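Local coordinates for Ice-binding protein isoform1a (Antarctomyces psychrotrophicus, PDB 7BWX) that binds to ice, probably attaching to specific water molecules located in the ice prism planes as an antifreeze protein of a cold-adapted Antarctic fungus, at residues T31-T42 against P49-N59. The protein carries 1 engineered substitution. Sequence-based numbering, arbitrary orientation.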
ATOM      1  N   THR A  31      12.284  11.652   4.923  1.00 15.25           N
ATOM      2  CA  THR A  31      11.032  11.180   4.324  1.00 13.46           C
ATOM      3  C   THR A  31      10.191  12.362   3.875  1.00 12.96           C
ATOM      4  O   THR A  31      10.153  13.405   4.547  1.00 13.66           O
ATOM      5  CB  THR A  31      10.356  10.253   5.333  1.00 13.20           C
ATOM      6  OG1 THR A  31      11.137   9.059   5.462  1.00 12.68           O
ATOM      7  CG2 THR A  31       8.942   9.950   4.934  1.00 13.10           C
ATOM      8  N   VAL A  32       9.497  12.180   2.772  1.00 12.21           N
ATOM      9  CA  VAL A  32       8.479  13.112   2.262  1.00 12.55           C
ATOM     10  C   VAL A  32       7.200  12.333   2.010  1.00 12.58           C
ATOM     11  O   VAL A  32       7.162  11.397   1.151  1.00 12.75           O
ATOM     12  CB  VAL A  32       8.952  13.827   0.986  1.00 13.21           C
ATOM     13  CG1 VAL A  32       7.840  14.666   0.418  1.00 14.12           C
ATOM     14  CG2 VAL A  32      10.180  14.649   1.280  1.00 14.55           C
ATOM     15  N   ILE A  33       6.171  12.687   2.752  1.00 12.34           N
ATOM     16  CA  ILE A  33       4.803  12.148   2.555  1.00 12.88           C
ATOM     17  C   ILE A  33       3.968  13.187   1.835  1.00 13.33           C
ATOM     18  O   ILE A  33       3.600  14.205   2.479  1.00 15.54           O
ATOM     19  CB  ILE A  33       4.132  11.744   3.881  1.00 12.98           C
ATOM     20  CG1 ILE A  33       5.005  10.817   4.738  1.00 13.89           C
ATOM     21  CG2 ILE A  33       2.778  11.154   3.581  1.00 13.09           C
ATOM     22  CD1 ILE A  33       5.356   9.501   4.101  1.00 15.53           C
ATOM     23  N   ASN A  34       3.647  12.939   0.570  1.00 13.07           N
ATOM     24  CA  ASN A  34       2.768  13.827  -0.223  1.00 14.48           C
ATOM     25  C   ASN A  34       1.340  13.308  -0.099  1.00 15.41           C
ATOM     26  O   ASN A  34       0.845  12.619  -0.992  1.00 14.07           O
ATOM     27  CB  ASN A  34       3.208  13.971  -1.687  1.00 15.42           C
ATOM     28  CG  ASN A  34       4.597  14.552  -1.793  1.00 15.53           C
ATOM     29  OD1 ASN A  34       4.867  15.597  -1.196  1.00 16.27           O
ATOM     30  ND2 ASN A  34       5.478  13.844  -2.501  1.00 15.96           N
ATOM     31  N   GLY A  35       0.707  13.638   1.012  1.00 15.18           N
ATOM     32  CA  GLY A  35      -0.584  13.095   1.427  1.00 15.31           C
ATOM     33  C   GLY A  35      -0.807  13.409   2.891  1.00 15.05           C
ATOM     34  O   GLY A  35       0.065  13.978   3.525  1.00 14.57           O
ATOM     35  N   ASP A  36      -1.936  12.981   3.396  1.00 15.31           N
ATOM     36  CA  ASP A  36      -2.291  13.139   4.815  1.00 15.17           C
ATOM     37  C   ASP A  36      -1.599  12.032   5.592  1.00 14.85           C
ATOM     38  O   ASP A  36      -1.220  10.984   4.991  1.00 13.65           O
ATOM     39  CB  ASP A  36      -3.803  13.095   4.978  1.00 15.46           C
ATOM     40  CG  ASP A  36      -4.548  14.251   4.331  1.00 17.69           C
ATOM     41  OD1 ASP A  36      -3.915  15.263   3.989  1.00 17.78           O
ATOM     42  OD2 ASP A  36      -5.780  14.118   4.204  1.00 20.15           O
ATOM     43  N   MET A  37      -1.420  12.239   6.885  1.00 14.50           N
ATOM     44  CA  MET A  37      -0.853  11.223   7.786  1.00 14.79           C
ATOM     45  C   MET A  37      -1.696  11.199   9.051  1.00 14.80           C
ATOM     46  O   MET A  37      -2.169  12.272   9.502  1.00 13.47           O
ATOM     47  CB  MET A  37       0.603  11.495   8.151  1.00 17.85           C
ATOM     48  CG  MET A  37       1.209  10.403   9.008  1.00 21.28           C
ATOM     49  SD  MET A  37       3.009  10.474   8.886  1.00 25.72           S
ATOM     50  CE  MET A  37       3.299  12.081   9.613  1.00 31.30           C
ATOM     51  N   GLY A  38      -1.962   9.992   9.550  1.00 15.05           N
ATOM     52  CA  GLY A  38      -2.735   9.920  10.790  1.00 16.52           C
ATOM     53  C   GLY A  38      -2.511   8.660  11.579  1.00 14.81           C
ATOM     54  O   GLY A  38      -2.003   7.661  11.064  1.00 12.29           O
ATOM     55  N   THR A  39      -2.987   8.725  12.813  1.00 13.82           N
ATOM     56  CA  THR A  39      -3.035   7.612  13.754  1.00 14.41           C
ATOM     57  C   THR A  39      -4.353   7.732  14.526  1.00 15.55           C
ATOM     58  O   THR A  39      -4.998   8.770  14.424  1.00 14.74           O
ATOM     59  CB  THR A  39      -1.871   7.693  14.743  1.00 14.93           C
ATOM     60  OG1 THR A  39      -2.144   8.719  15.711  1.00 14.04           O
ATOM     61  CG2 THR A  39      -0.555   8.016  14.091  1.00 15.30           C
ATOM     62  N   THR A  40      -4.658   6.740  15.342  1.00 15.43           N
ATOM     63  CA  THR A  40      -5.851   6.771  16.207  1.00 16.67           C
ATOM     64  C   THR A  40      -5.468   7.229  17.617  1.00 18.84           C
ATOM     65  O   THR A  40      -6.250   6.962  18.545  1.00 21.61           O
ATOM     66  CB  THR A  40      -6.572   5.428  16.121  1.00 17.44           C
ATOM     67  OG1 THR A  40      -5.698   4.361  16.472  1.00 16.74           O
ATOM     68  CG2 THR A  40      -7.123   5.193  14.731  1.00 16.61           C
ATOM     69  N   GLY A  41      -4.416   8.021  17.776  1.00 19.78           N
ATOM     70  CA  GLY A  41      -4.033   8.544  19.111  1.00 20.71           C
ATOM     71  C   GLY A  41      -2.544   8.411  19.395  1.00 20.06           C
ATOM     72  O   GLY A  41      -1.976   9.260  20.105  1.00 21.11           O
ATOM     73  N   THR A  42      -1.901   7.375  18.899  1.00 17.92           N
ATOM     74  CA  THR A  42      -0.450   7.197  19.086  1.00 17.27           C
ATOM     75  C   THR A  42       0.303   8.367  18.426  1.00 17.19           C
ATOM     76  O   THR A  42      -0.041   8.760  17.308  1.00 17.37           O
ATOM     77  CB  THR A  42      -0.033   5.848  18.493  1.00 18.92           C
ATOM     78  OG1 THR A  42      -0.838   4.842  19.123  1.00 21.41           O
ATOM     79  CG2 THR A  42       1.441   5.585  18.656  1.00 17.00           C
ATOM     80  N   PRO A  49      13.179  14.574  11.052  1.00 18.26           N
ATOM     81  CA  PRO A  49      13.477  15.123   9.713  1.00 17.81           C
ATOM     82  C   PRO A  49      12.495  14.790   8.578  1.00 17.61           C
ATOM     83  O   PRO A  49      12.525  15.407   7.521  1.00 18.61           O
ATOM     84  CB  PRO A  49      14.854  14.497   9.427  1.00 19.52           C
ATOM     85  CG  PRO A  49      14.762  13.155  10.112  1.00 18.60           C
ATOM     86  CD  PRO A  49      14.090  13.476  11.424  1.00 18.70           C
ATOM     87  N   GLY A  50      11.554  13.889   8.826  1.00 15.77           N
ATOM     88  CA  GLY A  50      10.467  13.638   7.888  1.00 15.11           C
ATOM     89  C   GLY A  50       9.600  14.848   7.732  1.00 17.88           C
ATOM     90  O   GLY A  50       9.513  15.682   8.659  1.00 16.41           O
ATOM     91  N   LEU A  51       8.903  14.937   6.615  1.00 17.47           N
ATOM     92  CA  LEU A  51       7.816  15.914   6.559  1.00 18.49           C
ATOM     93  C   LEU A  51       6.627  15.427   5.765  1.00 16.07           C
ATOM     94  O   LEU A  51       6.736  14.455   4.970  1.00 14.12           O
ATOM     95  CB  LEU A  51       8.369  17.214   6.012  1.00 24.42           C
ATOM     96  CG  LEU A  51       8.819  17.227   4.576  1.00 24.05           C
ATOM     97  CD1 LEU A  51       7.703  17.653   3.670  1.00 26.44           C
ATOM     98  CD2 LEU A  51       9.904  18.289   4.448  1.00 30.48           C
ATOM     99  N   ILE A  52       5.502  16.061   6.005  1.00 16.20           N
ATOM    100  CA  ILE A  52       4.290  15.727   5.235  1.00 18.50           C
ATOM    101  C   ILE A  52       3.776  17.008   4.621  1.00 18.82           C
ATOM    102  O   ILE A  52       3.860  18.065   5.279  1.00 16.18           O
ATOM    103  CB  ILE A  52       3.241  14.997   6.092  1.00 24.13           C
ATOM    104  CG1 ILE A  52       2.176  15.915   6.628  1.00 26.46           C
ATOM    105  CG2 ILE A  52       3.897  14.207   7.198  1.00 28.40           C
ATOM    106  CD1 ILE A  52       0.986  15.160   7.090  1.00 30.48           C
ATOM    107  N   THR A  53       3.193  16.896   3.440  1.00 17.07           N
ATOM    108  CA  THR A  53       2.747  18.087   2.706  1.00 18.10           C
ATOM    109  C   THR A  53       1.240  18.162   2.823  1.00 20.29           C
ATOM    110  O   THR A  53       0.706  19.158   2.403  1.00 22.17           O
ATOM    111  CB  THR A  53       3.264  18.018   1.265  1.00 19.65           C
ATOM    112  OG1 THR A  53       2.696  16.875   0.620  1.00 20.27           O
ATOM    113  CG2 THR A  53       4.764  17.911   1.271  1.00 22.04           C
ATOM    114  N   GLY A  54       0.568  17.095   3.270  1.00 17.84           N
ATOM    115  CA  GLY A  54      -0.896  17.156   3.435  1.00 18.52           C
ATOM    116  C   GLY A  54      -1.219  17.495   4.871  1.00 20.01           C
ATOM    117  O   GLY A  54      -0.409  18.131   5.534  1.00 18.92           O
ATOM    118  N   GLN A  55      -2.323  16.993   5.383  1.00 18.53           N
ATOM    119  CA  GLN A  55      -2.790  17.338   6.757  1.00 21.72           C
ATOM    120  C   GLN A  55      -2.423  16.205   7.721  1.00 16.98           C
ATOM    121  O   GLN A  55      -2.575  15.032   7.356  1.00 14.36           O
ATOM    122  CB  GLN A  55      -4.302  17.561   6.735  1.00 25.91           C
ATOM    123  CG  GLN A  55      -4.730  18.849   6.036  1.00 35.83           C
ATOM    124  CD  GLN A  55      -6.222  19.051   6.193  1.00 48.26           C
ATOM    125  OE1 GLN A  55      -6.988  18.867   5.245  1.00 59.65           O
ATOM    126  NE2 GLN A  55      -6.659  19.355   7.416  1.00 60.32           N
ATOM    127  N   LEU A  56      -2.034  16.552   8.926  1.00 15.75           N
ATOM    128  CA  LEU A  56      -1.770  15.599  10.014  1.00 17.21           C
ATOM    129  C   LEU A  56      -3.080  15.422  10.782  1.00 19.17           C
ATOM    130  O   LEU A  56      -3.733  16.409  11.124  1.00 21.05           O
ATOM    131  CB  LEU A  56      -0.621  16.200  10.815  1.00 22.10           C
ATOM    132  CG  LEU A  56       0.085  15.316  11.810  1.00 31.52           C
ATOM    133  CD1 LEU A  56       0.499  13.967  11.219  1.00 34.72           C
ATOM    134  CD2 LEU A  56       1.290  16.066  12.355  1.00 33.94           C
ATOM    135  N   HIS A  57      -3.531  14.197  10.971  1.00 14.18           N
ATOM    136  CA  HIS A  57      -4.767  13.904  11.722  1.00 14.95           C
ATOM    137  C   HIS A  57      -4.409  12.890  12.797  1.00 15.25           C
ATOM    138  O   HIS A  57      -4.444  11.686  12.519  1.00 13.16           O
ATOM    139  CB  HIS A  57      -5.857  13.387  10.789  1.00 14.58           C
ATOM    140  CG  HIS A  57      -6.374  14.399   9.825  1.00 15.24           C
ATOM    141  ND1 HIS A  57      -7.269  15.373  10.221  1.00 15.78           N
ATOM    142  CD2 HIS A  57      -6.210  14.523   8.473  1.00 16.93           C
ATOM    143  CE1 HIS A  57      -7.592  16.124   9.174  1.00 18.70           C
ATOM    144  NE2 HIS A  57      -6.965  15.613   8.072  1.00 16.98           N
ATOM    145  N   ILE A  58      -3.978  13.373  13.948  1.00 14.67           N
ATOM    146  CA  ILE A  58      -3.680  12.473  15.092  1.00 14.97           C
ATOM    147  C   ILE A  58      -4.908  12.472  15.999  1.00 15.26           C
ATOM    148  O   ILE A  58      -5.139  13.438  16.804  1.00 15.20           O
ATOM    149  CB  ILE A  58      -2.390  12.864  15.805  1.00 17.51           C
ATOM    150  CG1 ILE A  58      -1.227  12.987  14.811  1.00 21.05           C
ATOM    151  CG2 ILE A  58      -2.102  11.875  16.907  1.00 18.72           C
ATOM    152  CD1 ILE A  58       0.062  13.454  15.417  1.00 23.97           C
ATOM    153  N   ASN A  59      -5.691  11.434  15.860  1.00 15.89           N
ATOM    154  CA  ASN A  59      -6.828  11.143  16.742  1.00 17.33           C
ATOM    155  C   ASN A  59      -7.855  12.266  16.684  1.00 18.70           C
ATOM    156  O   ASN A  59      -8.175  12.858  17.742  1.00 19.95           O
ATOM    157  CB  ASN A  59      -6.365  10.855  18.162  1.00 18.98           C
ATOM    158  CG  ASN A  59      -7.496  10.173  18.924  1.00 21.23           C
ATOM    159  OD1 ASN A  59      -8.372   9.566  18.301  1.00 17.73           O
ATOM    160  ND2 ASN A  59      -7.465  10.240  20.243  1.00 17.51           N
TER
HETATM  161  O   HOH W   1      12.233  15.218   4.817  1.00 14.97           O
HETATM  162  O   HOH W   2      -7.296  16.049   5.388  1.00 40.05           O
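Met37 and Ile52 meet inside a corner of the right-handed beta-helix, where residues 31-42 and 49-59 follow each other as in-register parallel rungs of the solenoid. Strands 32-34 and 51-52 pair before the bend, strands 36-39 and 56-58 after it, the latter nearly parallel with axes 4.7 Å apart. With CG anti to the backbone N (chi1 -176°) and the chain bent at its last torsion, Met37 carries CE over Ile52 CG2, a tight 3.3 Å. The same Met37 CE lies 3.7 Å from Leu56 CD1. Ile44 and Phe47 of the connecting loop also touch Met37.

At the bend, Asp36 and Gln55 run side by side. Gln55 N donates to Asp36 OD1 at 2.7 Å along an almost straight bond (175°), arriving from above the carboxylate plane. OD2 accepts from Ser16 and from a water that also bonds to Gln55 OE1, weakly, and lies in the ring plane of His57 at NE2; Asp60 holds the other ring nitrogen, ND1.

Toward the far end, the Thr39 hydroxyl sits between its own N and carbonyl carbon (chi1 76°), accepting from Gly41 N in an ST turn and donating to Thr42 O. A valine here has no hydroxyl to make either bond, and Gly41 N would probably be left without this acceptor and the turn freer to shift. Beside this turn Ile58 runs alongside Thr39, its CG2 resting 3.4 Å from Thr39 OG1 and 3.8 Å from Thr42 O.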